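PDB 6HE0: 2-hydroxyisobutyryl-CoA synthetase from Aquincola tertiaricarbonis, which belongs to the AMP-binding enzymes of the ANL superfamily, pairing a large N-terminal part with a smaller C-terminal domain, and binds coenzyme A. Local coordinates for residues A[374-379]-A[446-451]; A[221-226]-A[408-413]. All coordinates share one frame; numbering follows the deposited sequence.

Interaction 1: A[374-379]-A[446-451]; sequences FTIRGE and LGVRAK. With COA (coenzyme A), chain D.
R377 reaches R449 through one nearly straight hydrogen bond (171°): NH2 donates to R449 O over 3.0 Å, meeting a lone pair in the carbonyl plane. A bridging water repeats the link, accepting from R377 NH1 and donating to R449 O. Both arginines also hold the coenzyme A diphosphate. R377, bent at chi3 (-71°), grips one oxygen twice, with NE 2.8 Å and NH2 2.9 Å from O5A, while R449 N donates to O4A of the same phosphate at 2.7 Å. R449 takes the other phosphate with two donors, NE to O2A (2.8 Å) and NH2 to O1A. The guanidinium planes lie 12° apart, with R449 NH2 and O1A over one face of R377; the diphosphate that both hold probably offsets their two charges. Apolar contact adds to this: V448 sets CG1 3.6 Å from E379 CB and CG2 4.1 Å from I376 CG2. Residues 376-379 form a type I' turn, whose R377 O accepts from the adenine N6A. The turn joins strands 374-376 and 379-381, facing the loop between helix 428-446 and strand 451-454; I376 and L446 both pack on L413 of strand 412-419, and R449 forms a salt bridge with E412.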
loop_
_atom_site.group_PDB
_atom_site.type_symbol
_atom_site.label_atom_id
_atom_site.label_comp_id
_atom_site.label_asym_id
_atom_site.label_seq_id
_atom_site.Cartn_x
_atom_site.Cartn_y
_atom_site.Cartn_z
ATOM N N PHE A 374 -10.166 -17.741 -14.874
ATOM C CA PHE A 374 -8.872 -18.245 -14.446
ATOM C C PHE A 374 -8.115 -17.119 -13.780
ATOM O O PHE A 374 -8.452 -15.962 -13.968
ATOM C CB PHE A 374 -8.069 -18.832 -15.627
ATOM C CG PHE A 374 -7.827 -17.869 -16.769
ATOM C CD1 PHE A 374 -6.695 -17.053 -16.788
ATOM C CD2 PHE A 374 -8.705 -17.809 -17.849
ATOM C CE1 PHE A 374 -6.439 -16.211 -17.878
ATOM C CE2 PHE A 374 -8.468 -16.945 -18.913
ATOM C CZ PHE A 374 -7.330 -16.164 -18.933
ATOM N N THR A 375 -7.088 -17.462 -13.020
ATOM C CA THR A 375 -6.248 -16.520 -12.300
ATOM C C THR A 375 -4.848 -16.389 -12.950
ATOM O O THR A 375 -4.284 -17.388 -13.424
ATOM C CB THR A 375 -6.239 -16.891 -10.817
ATOM O OG1 THR A 375 -7.604 -17.026 -10.389
ATOM C CG2 THR A 375 -5.642 -15.823 -9.970
ATOM N N ILE A 376 -4.325 -15.122 -13.017
ATOM C CA ILE A 376 -2.992 -14.754 -13.522
ATOM C C ILE A 376 -2.339 -13.923 -12.451
ATOM O O ILE A 376 -2.779 -12.809 -12.180
ATOM C CB ILE A 376 -3.024 -14.021 -14.895
ATOM C CG1 ILE A 376 -3.620 -14.935 -16.006
ATOM C CG2 ILE A 376 -1.647 -13.418 -15.286
ATOM C CD1 ILE A 376 -2.820 -16.233 -16.410
ATOM N N ARG A 377 -1.328 -14.481 -11.800
ATOM C CA ARG A 377 -0.584 -13.818 -10.742
ATOM C C ARG A 377 -1.514 -13.209 -9.673
ATOM O O ARG A 377 -1.322 -12.065 -9.260
ATOM C CB ARG A 377 0.414 -12.787 -11.338
ATOM C CG ARG A 377 1.257 -13.376 -12.463
ATOM C CD ARG A 377 2.430 -12.504 -12.867
ATOM N NE ARG A 377 1.956 -11.299 -13.564
ATOM C CZ ARG A 377 1.737 -11.209 -14.869
ATOM N NH1 ARG A 377 1.917 -12.263 -15.657
ATOM N NH2 ARG A 377 1.318 -10.068 -15.398
ATOM N N GLY A 378 -2.493 -14.007 -9.221
ATOM C CA GLY A 378 -3.446 -13.624 -8.179
ATOM C C GLY A 378 -4.611 -12.767 -8.651
ATOM O O GLY A 378 -5.428 -12.333 -7.831
ATOM N N GLU A 379 -4.684 -12.487 -9.979
ATOM C CA GLU A 379 -5.712 -11.630 -10.575
ATOM C C GLU A 379 -6.691 -12.461 -11.372
ATOM O O GLU A 379 -6.281 -13.291 -12.195
ATOM C CB GLU A 379 -5.059 -10.554 -11.475
ATOM C CG GLU A 379 -6.011 -9.594 -12.184
ATOM C CD GLU A 379 -6.874 -8.718 -11.286
ATOM O OE1 GLU A 379 -6.412 -8.352 -10.181
ATOM O OE2 GLU A 379 -8.034 -8.438 -11.674
ATOM N N LEU A 446 -7.548 -5.741 -17.706
ATOM C CA LEU A 446 -7.228 -6.859 -16.813
ATOM C C LEU A 446 -6.582 -6.492 -15.493
ATOM O O LEU A 446 -6.809 -7.192 -14.501
ATOM C CB LEU A 446 -6.358 -7.916 -17.516
ATOM C CG LEU A 446 -6.932 -8.578 -18.769
ATOM C CD1 LEU A 446 -6.012 -9.663 -19.240
ATOM C CD2 LEU A 446 -8.311 -9.172 -18.529
ATOM N N GLY A 447 -5.728 -5.482 -15.505
ATOM C CA GLY A 447 -4.981 -5.078 -14.314
ATOM C C GLY A 447 -3.627 -5.770 -14.243
ATOM O O GLY A 447 -2.838 -5.504 -13.331
ATOM N N VAL A 448 -3.344 -6.669 -15.208
ATOM C CA VAL A 448 -2.070 -7.434 -15.299
ATOM C C VAL A 448 -1.561 -7.341 -16.696
ATOM O O VAL A 448 -2.363 -7.278 -17.637
ATOM C CB VAL A 448 -2.162 -8.946 -14.874
ATOM C CG1 VAL A 448 -2.356 -9.086 -13.363
ATOM C CG2 VAL A 448 -3.238 -9.707 -15.662
ATOM N N ARG A 449 -0.243 -7.410 -16.844
ATOM C CA ARG A 449 0.458 -7.363 -18.121
ATOM C C ARG A 449 0.226 -8.686 -18.839
ATOM O O ARG A 449 0.533 -9.764 -18.305
ATOM C CB ARG A 449 1.966 -7.132 -17.866
ATOM C CG ARG A 449 2.869 -7.010 -19.111
ATOM C CD ARG A 449 4.368 -7.157 -18.784
ATOM N NE ARG A 449 4.609 -8.192 -17.767
ATOM C CZ ARG A 449 4.700 -9.495 -18.015
ATOM N NH1 ARG A 449 4.625 -9.949 -19.257
ATOM N NH2 ARG A 449 4.863 -10.355 -17.021
ATOM N N ALA A 450 -0.336 -8.606 -20.040
ATOM C CA ALA A 450 -0.498 -9.786 -20.888
ATOM C C ALA A 450 0.540 -9.683 -22.001
ATOM O O ALA A 450 0.949 -8.573 -22.370
ATOM C CB ALA A 450 -1.890 -9.814 -21.491
ATOM N N LYS A 451 0.988 -10.818 -22.515
ATOM C CA LYS A 451 1.906 -10.807 -23.650
ATOM C C LYS A 451 1.018 -10.939 -24.906
ATOM O O LYS A 451 0.170 -11.807 -24.932
ATOM C CB LYS A 451 2.937 -11.947 -23.562
ATOM C CG LYS A 451 3.867 -11.983 -24.792
ATOM C CD LYS A 451 5.083 -12.872 -24.583
ATOM C CE LYS A 451 5.811 -13.155 -25.880
ATOM N NZ LYS A 451 5.905 -14.620 -26.159
HETATM N N1A COA D . 2.622 -10.376 -6.085
HETATM C C2A COA D . 3.770 -9.706 -5.936
HETATM N N3A COA D . 4.601 -9.247 -6.879
HETATM C C4A COA D . 4.168 -9.564 -8.104
HETATM C C5A COA D . 3.010 -10.256 -8.418
HETATM C C6A COA D . 2.202 -10.673 -7.334
HETATM N N6A COA D . 1.036 -11.294 -7.468
HETATM N N7A COA D . 2.895 -10.424 -9.790
HETATM C C8A COA D . 3.980 -9.861 -10.264
HETATM N N9A COA D . 4.789 -9.309 -9.304
HETATM C C1B COA D . 6.039 -8.571 -9.516
HETATM C C2B COA D . 6.971 -9.244 -10.517
HETATM O O2B COA D . 7.647 -10.337 -9.908
HETATM C C3B COA D . 7.783 -8.044 -11.019
HETATM O O3B COA D . 8.842 -7.669 -10.114
HETATM P P3B COA D . 10.336 -8.149 -10.253
HETATM O O7A COA D . 11.191 -7.125 -9.684
HETATM O O8A COA D . 10.349 -9.432 -9.501
HETATM O O9A COA D . 10.620 -8.461 -11.715
HETATM C C4B COA D . 6.785 -6.885 -10.981
HETATM O O4B COA D . 5.755 -7.283 -10.044
HETATM C C5B COA D . 6.170 -6.543 -12.317
HETATM O O5B COA D . 5.657 -7.784 -12.866
HETATM P P1A COA D . 4.658 -7.864 -14.110
HETATM O O1A COA D . 4.343 -9.260 -14.489
HETATM O O2A COA D . 5.150 -7.101 -15.300
HETATM O O3A COA D . 3.427 -7.026 -13.548
HETATM P P2A COA D . 1.852 -7.168 -13.365
HETATM O O4A COA D . 1.240 -6.820 -14.653
HETATM O O5A COA D . 1.533 -8.594 -12.939
HETATM O O6A COA D . 1.507 -6.194 -12.149
HETATM C CBP COA D . 0.949 -6.522 -9.804
HETATM C CCP COA D . 2.053 -6.547 -10.864
HETATM C CDP COA D . 1.472 -7.008 -8.448
HETATM C CEP COA D . 0.480 -5.062 -9.666
HETATM C CAP COA D . -0.208 -7.431 -10.301
HETATM O OAP COA D . 0.189 -8.771 -10.577
HETATM C C9P COA D . -1.455 -7.415 -9.424
HETATM O O9P COA D . -2.126 -6.392 -9.312
HETATM N N8P COA D . -1.787 -8.539 -8.793
HETATM C C7P COA D . -2.924 -8.550 -7.886
HETATM C C6P COA D . -3.331 -9.915 -7.523
HETATM C C5P COA D . -2.930 -10.264 -6.116
HETATM O O5P COA D . -1.750 -10.260 -5.766
HETATM N N4P COA D . -3.931 -10.634 -5.320
HETATM C C3P COA D . -3.771 -11.545 -4.197
HETATM C C2P COA D . -3.490 -10.854 -2.879
HETATM S S1P COA D . -2.200 -11.913 -2.181
HETATM O O HOH W 1 1.523 -12.251 -18.493
#

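Interaction 2: A[221-226]-A[408-413]; sequences TPSYAI and SAMDEL. With COA (coenzyme A), chain D.
S223 and M410 bring their backbones closest, CA to CA 5.5 Å, where the first turn of helix 222-234 meets the loop leading into strand 412-419; no direct hydrogen bond joins the two segments. M410 buries the largest share, closely followed by A409 and S223. The M410 chain runs extended as far as SD and then bends (chi3 82°), which sets CE 3.6 Å from S223 OG and 3.4 Å from N7A of coenzyme A. The sulfur comes to the edge of the Y224 ring, 5.4 Å from SD to the ring centroid and 86° off the ring normal, a Met-aromatic contact. One face of that ring is taken by adenine, with C2A over its centre, so the tyrosine ring and the M410 methyl cover the same adenine face. Y224 OH is hydrogen-bonded to S203, itself a partner of coenzyme A. S223 CB sits 3.4 Å from A409 O, and I226 CG2 meets A409 CB at 4.0 Å. A water links S223 OG, to which it donates, with D411 N, from which it accepts; S223 OG is also bonded to E252. T221 is the N-cap of the helix, its OG1 accepting a weak bond from Y224 N. Y224, from the N-terminal part, and M410, from the C-terminal domain, with T221 nearby, line an adenine-binding site at the interface between the two.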
loop_
_atom_site.group_PDB
_atom_site.type_symbol
_atom_site.label_atom_id
_atom_site.label_comp_id
_atom_site.label_asym_id
_atom_site.label_seq_id
_atom_site.Cartn_x
_atom_site.Cartn_y
_atom_site.Cartn_z
ATOM N N THR A 221 1.027 -14.125 -2.669
ATOM C CA THR A 221 0.520 -15.215 -3.516
ATOM C C THR A 221 1.528 -16.358 -3.418
ATOM O O THR A 221 2.726 -16.095 -3.208
ATOM C CB THR A 221 0.237 -14.835 -5.012
ATOM O OG1 THR A 221 1.431 -14.482 -5.711
ATOM C CG2 THR A 221 -0.813 -13.769 -5.175
ATOM N N PRO A 222 1.098 -17.637 -3.566
ATOM C CA PRO A 222 2.078 -18.743 -3.454
ATOM C C PRO A 222 3.178 -18.679 -4.527
ATOM O O PRO A 222 4.338 -18.899 -4.210
ATOM C CB PRO A 222 1.212 -20.007 -3.576
ATOM C CG PRO A 222 -0.165 -19.558 -3.256
ATOM C CD PRO A 222 -0.272 -18.159 -3.767
ATOM N N SER A 223 2.823 -18.333 -5.780
ATOM C CA SER A 223 3.797 -18.256 -6.860
ATOM C C SER A 223 4.818 -17.133 -6.624
ATOM O O SER A 223 5.984 -17.311 -6.943
ATOM C CB SER A 223 3.100 -18.117 -8.213
ATOM O OG SER A 223 2.236 -16.995 -8.256
ATOM N N TYR A 224 4.396 -16.014 -6.013
ATOM C CA TYR A 224 5.325 -14.938 -5.662
ATOM C C TYR A 224 6.398 -15.390 -4.673
ATOM O O TYR A 224 7.581 -15.072 -4.852
ATOM C CB TYR A 224 4.605 -13.661 -5.168
ATOM C CG TYR A 224 5.563 -12.499 -5.010
ATOM C CD1 TYR A 224 6.322 -12.040 -6.087
ATOM C CD2 TYR A 224 5.764 -11.900 -3.768
ATOM C CE1 TYR A 224 7.203 -10.970 -5.949
ATOM C CE2 TYR A 224 6.644 -10.823 -3.618
ATOM C CZ TYR A 224 7.343 -10.349 -4.719
ATOM O OH TYR A 224 8.248 -9.327 -4.575
ATOM N N ALA A 225 6.011 -16.221 -3.700
ATOM C CA ALA A 225 6.949 -16.796 -2.737
ATOM C C ALA A 225 7.922 -17.701 -3.459
ATOM O O ALA A 225 9.080 -17.758 -3.051
ATOM C CB ALA A 225 6.201 -17.580 -1.667
ATOM N N ILE A 226 7.476 -18.412 -4.541
ATOM C CA ILE A 226 8.412 -19.241 -5.316
ATOM C C ILE A 226 9.368 -18.318 -6.060
ATOM O O ILE A 226 10.587 -18.501 -5.933
ATOM C CB ILE A 226 7.738 -20.304 -6.222
ATOM C CG1 ILE A 226 6.985 -21.337 -5.345
ATOM C CG2 ILE A 226 8.796 -20.999 -7.131
ATOM C CD1 ILE A 226 6.001 -22.171 -6.008
ATOM N N SER A 408 8.209 -20.024 -15.888
ATOM C CA SER A 408 9.086 -19.579 -14.801
ATOM C C SER A 408 8.262 -19.610 -13.511
ATOM O O SER A 408 7.256 -20.296 -13.478
ATOM C CB SER A 408 9.731 -18.225 -15.086
ATOM O OG SER A 408 8.764 -17.315 -15.579
ATOM N N ALA A 409 8.649 -18.898 -12.469
ATOM C CA ALA A 409 7.917 -18.982 -11.195
ATOM C C ALA A 409 6.464 -18.444 -11.206
ATOM O O ALA A 409 5.671 -18.785 -10.322
ATOM C CB ALA A 409 8.716 -18.296 -10.119
ATOM N N MET A 410 6.119 -17.585 -12.148
ATOM C CA MET A 410 4.777 -17.015 -12.140
ATOM C C MET A 410 4.102 -17.104 -13.463
ATOM O O MET A 410 4.770 -17.345 -14.473
ATOM C CB MET A 410 4.762 -15.579 -11.596
ATOM C CG MET A 410 5.241 -15.496 -10.149
ATOM S SD MET A 410 5.196 -13.839 -9.495
ATOM C CE MET A 410 3.496 -13.734 -9.050
ATOM N N ASP A 411 2.753 -16.956 -13.459
ATOM C CA ASP A 411 1.964 -17.080 -14.675
ATOM C C ASP A 411 2.335 -16.057 -15.701
ATOM O O ASP A 411 2.745 -14.934 -15.371
ATOM C CB ASP A 411 0.459 -16.930 -14.413
ATOM C CG ASP A 411 -0.074 -17.747 -13.279
ATOM O OD1 ASP A 411 0.056 -18.973 -13.333
ATOM O OD2 ASP A 411 -0.679 -17.159 -12.363
ATOM N N GLU A 412 2.142 -16.463 -16.961
ATOM C CA GLU A 412 2.236 -15.624 -18.141
ATOM C C GLU A 412 0.965 -15.845 -18.923
ATOM O O GLU A 412 0.508 -16.986 -19.107
ATOM C CB GLU A 412 3.503 -15.898 -18.970
ATOM C CG GLU A 412 4.745 -15.198 -18.411
ATOM C CD GLU A 412 4.760 -13.663 -18.384
ATOM O OE1 GLU A 412 5.461 -13.089 -17.516
ATOM O OE2 GLU A 412 4.082 -13.034 -19.233
ATOM N N LEU A 413 0.352 -14.747 -19.299
ATOM C CA LEU A 413 -0.851 -14.735 -20.091
ATOM C C LEU A 413 -0.423 -14.352 -21.501
ATOM O O LEU A 413 0.026 -13.230 -21.705
ATOM C CB LEU A 413 -1.806 -13.640 -19.568
ATOM C CG LEU A 413 -3.326 -13.843 -19.715
ATOM C CD1 LEU A 413 -4.061 -12.536 -19.554
ATOM C CD2 LEU A 413 -3.715 -14.529 -21.012
HETATM N N1A COA D . 2.622 -10.376 -6.085
HETATM C C2A COA D . 3.770 -9.706 -5.936
HETATM N N3A COA D . 4.601 -9.247 -6.879
HETATM C C4A COA D . 4.168 -9.564 -8.104
HETATM C C5A COA D . 3.010 -10.256 -8.418
HETATM C C6A COA D . 2.202 -10.673 -7.334
HETATM N N6A COA D . 1.036 -11.294 -7.468
HETATM N N7A COA D . 2.895 -10.424 -9.790
HETATM C C8A COA D . 3.980 -9.861 -10.264
HETATM N N9A COA D . 4.789 -9.309 -9.304
HETATM C C1B COA D . 6.039 -8.571 -9.516
HETATM C C2B COA D . 6.971 -9.244 -10.517
HETATM O O2B COA D . 7.647 -10.337 -9.908
HETATM C C3B COA D . 7.783 -8.044 -11.019
HETATM O O3B COA D . 8.842 -7.669 -10.114
HETATM P P3B COA D . 10.336 -8.149 -10.253
HETATM O O7A COA D . 11.191 -7.125 -9.684
HETATM O O8A COA D . 10.349 -9.432 -9.501
HETATM O O9A COA D . 10.620 -8.461 -11.715
HETATM C C4B COA D . 6.785 -6.885 -10.981
HETATM O O4B COA D . 5.755 -7.283 -10.044
HETATM C C5B COA D . 6.170 -6.543 -12.317
HETATM O O5B COA D . 5.657 -7.784 -12.866
HETATM P P1A COA D . 4.658 -7.864 -14.110
HETATM O O1A COA D . 4.343 -9.260 -14.489
HETATM O O2A COA D . 5.150 -7.101 -15.300
HETATM O O3A COA D . 3.427 -7.026 -13.548
HETATM P P2A COA D . 1.852 -7.168 -13.365
HETATM O O4A COA D . 1.240 -6.820 -14.653
HETATM O O5A COA D . 1.533 -8.594 -12.939
HETATM O O6A COA D . 1.507 -6.194 -12.149
HETATM C CBP COA D . 0.949 -6.522 -9.804
HETATM C CCP COA D . 2.053 -6.547 -10.864
HETATM C CDP COA D . 1.472 -7.008 -8.448
HETATM C CEP COA D . 0.480 -5.062 -9.666
HETATM C CAP COA D . -0.208 -7.431 -10.301
HETATM O OAP COA D . 0.189 -8.771 -10.577
HETATM C C9P COA D . -1.455 -7.415 -9.424
HETATM O O9P COA D . -2.126 -6.392 -9.312
HETATM N N8P COA D . -1.787 -8.539 -8.793
HETATM C C7P COA D . -2.924 -8.550 -7.886
HETATM C C6P COA D . -3.331 -9.915 -7.523
HETATM C C5P COA D . -2.930 -10.264 -6.116
HETATM O O5P COA D . -1.750 -10.260 -5.766
HETATM N N4P COA D . -3.931 -10.634 -5.320
HETATM C C3P COA D . -3.771 -11.545 -4.197
HETATM C C2P COA D . -3.490 -10.854 -2.879
HETATM S S1P COA D . -2.200 -11.913 -2.181
HETATM O O HOH W 2 1.369 -16.641 -10.764
#

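Overall arrangement
Interactions 1 and 2 lie with their centres 11 Å apart, on the same side of the chain's centre, and share one coenzyme A molecule: interaction 1 grips mainly the diphosphate, interaction 2 the adenine. Their segments alternate along the chain, in the order 221-226, 374-379, 408-413, 446-451. Segments 408-413 and 446-451 lead into neighbouring parallel strands, 412-419 and 451-454, of one mixed sheet, where K451 N is probably hydrogen-bonded to L413 O. R377 NH1 probably also donates to D411 O, tying the turn of 374-379 to the loop carrying M410. The coenzyme A site thus joins helix 222-234 of the N-terminal part to several elements of the C-terminal domain.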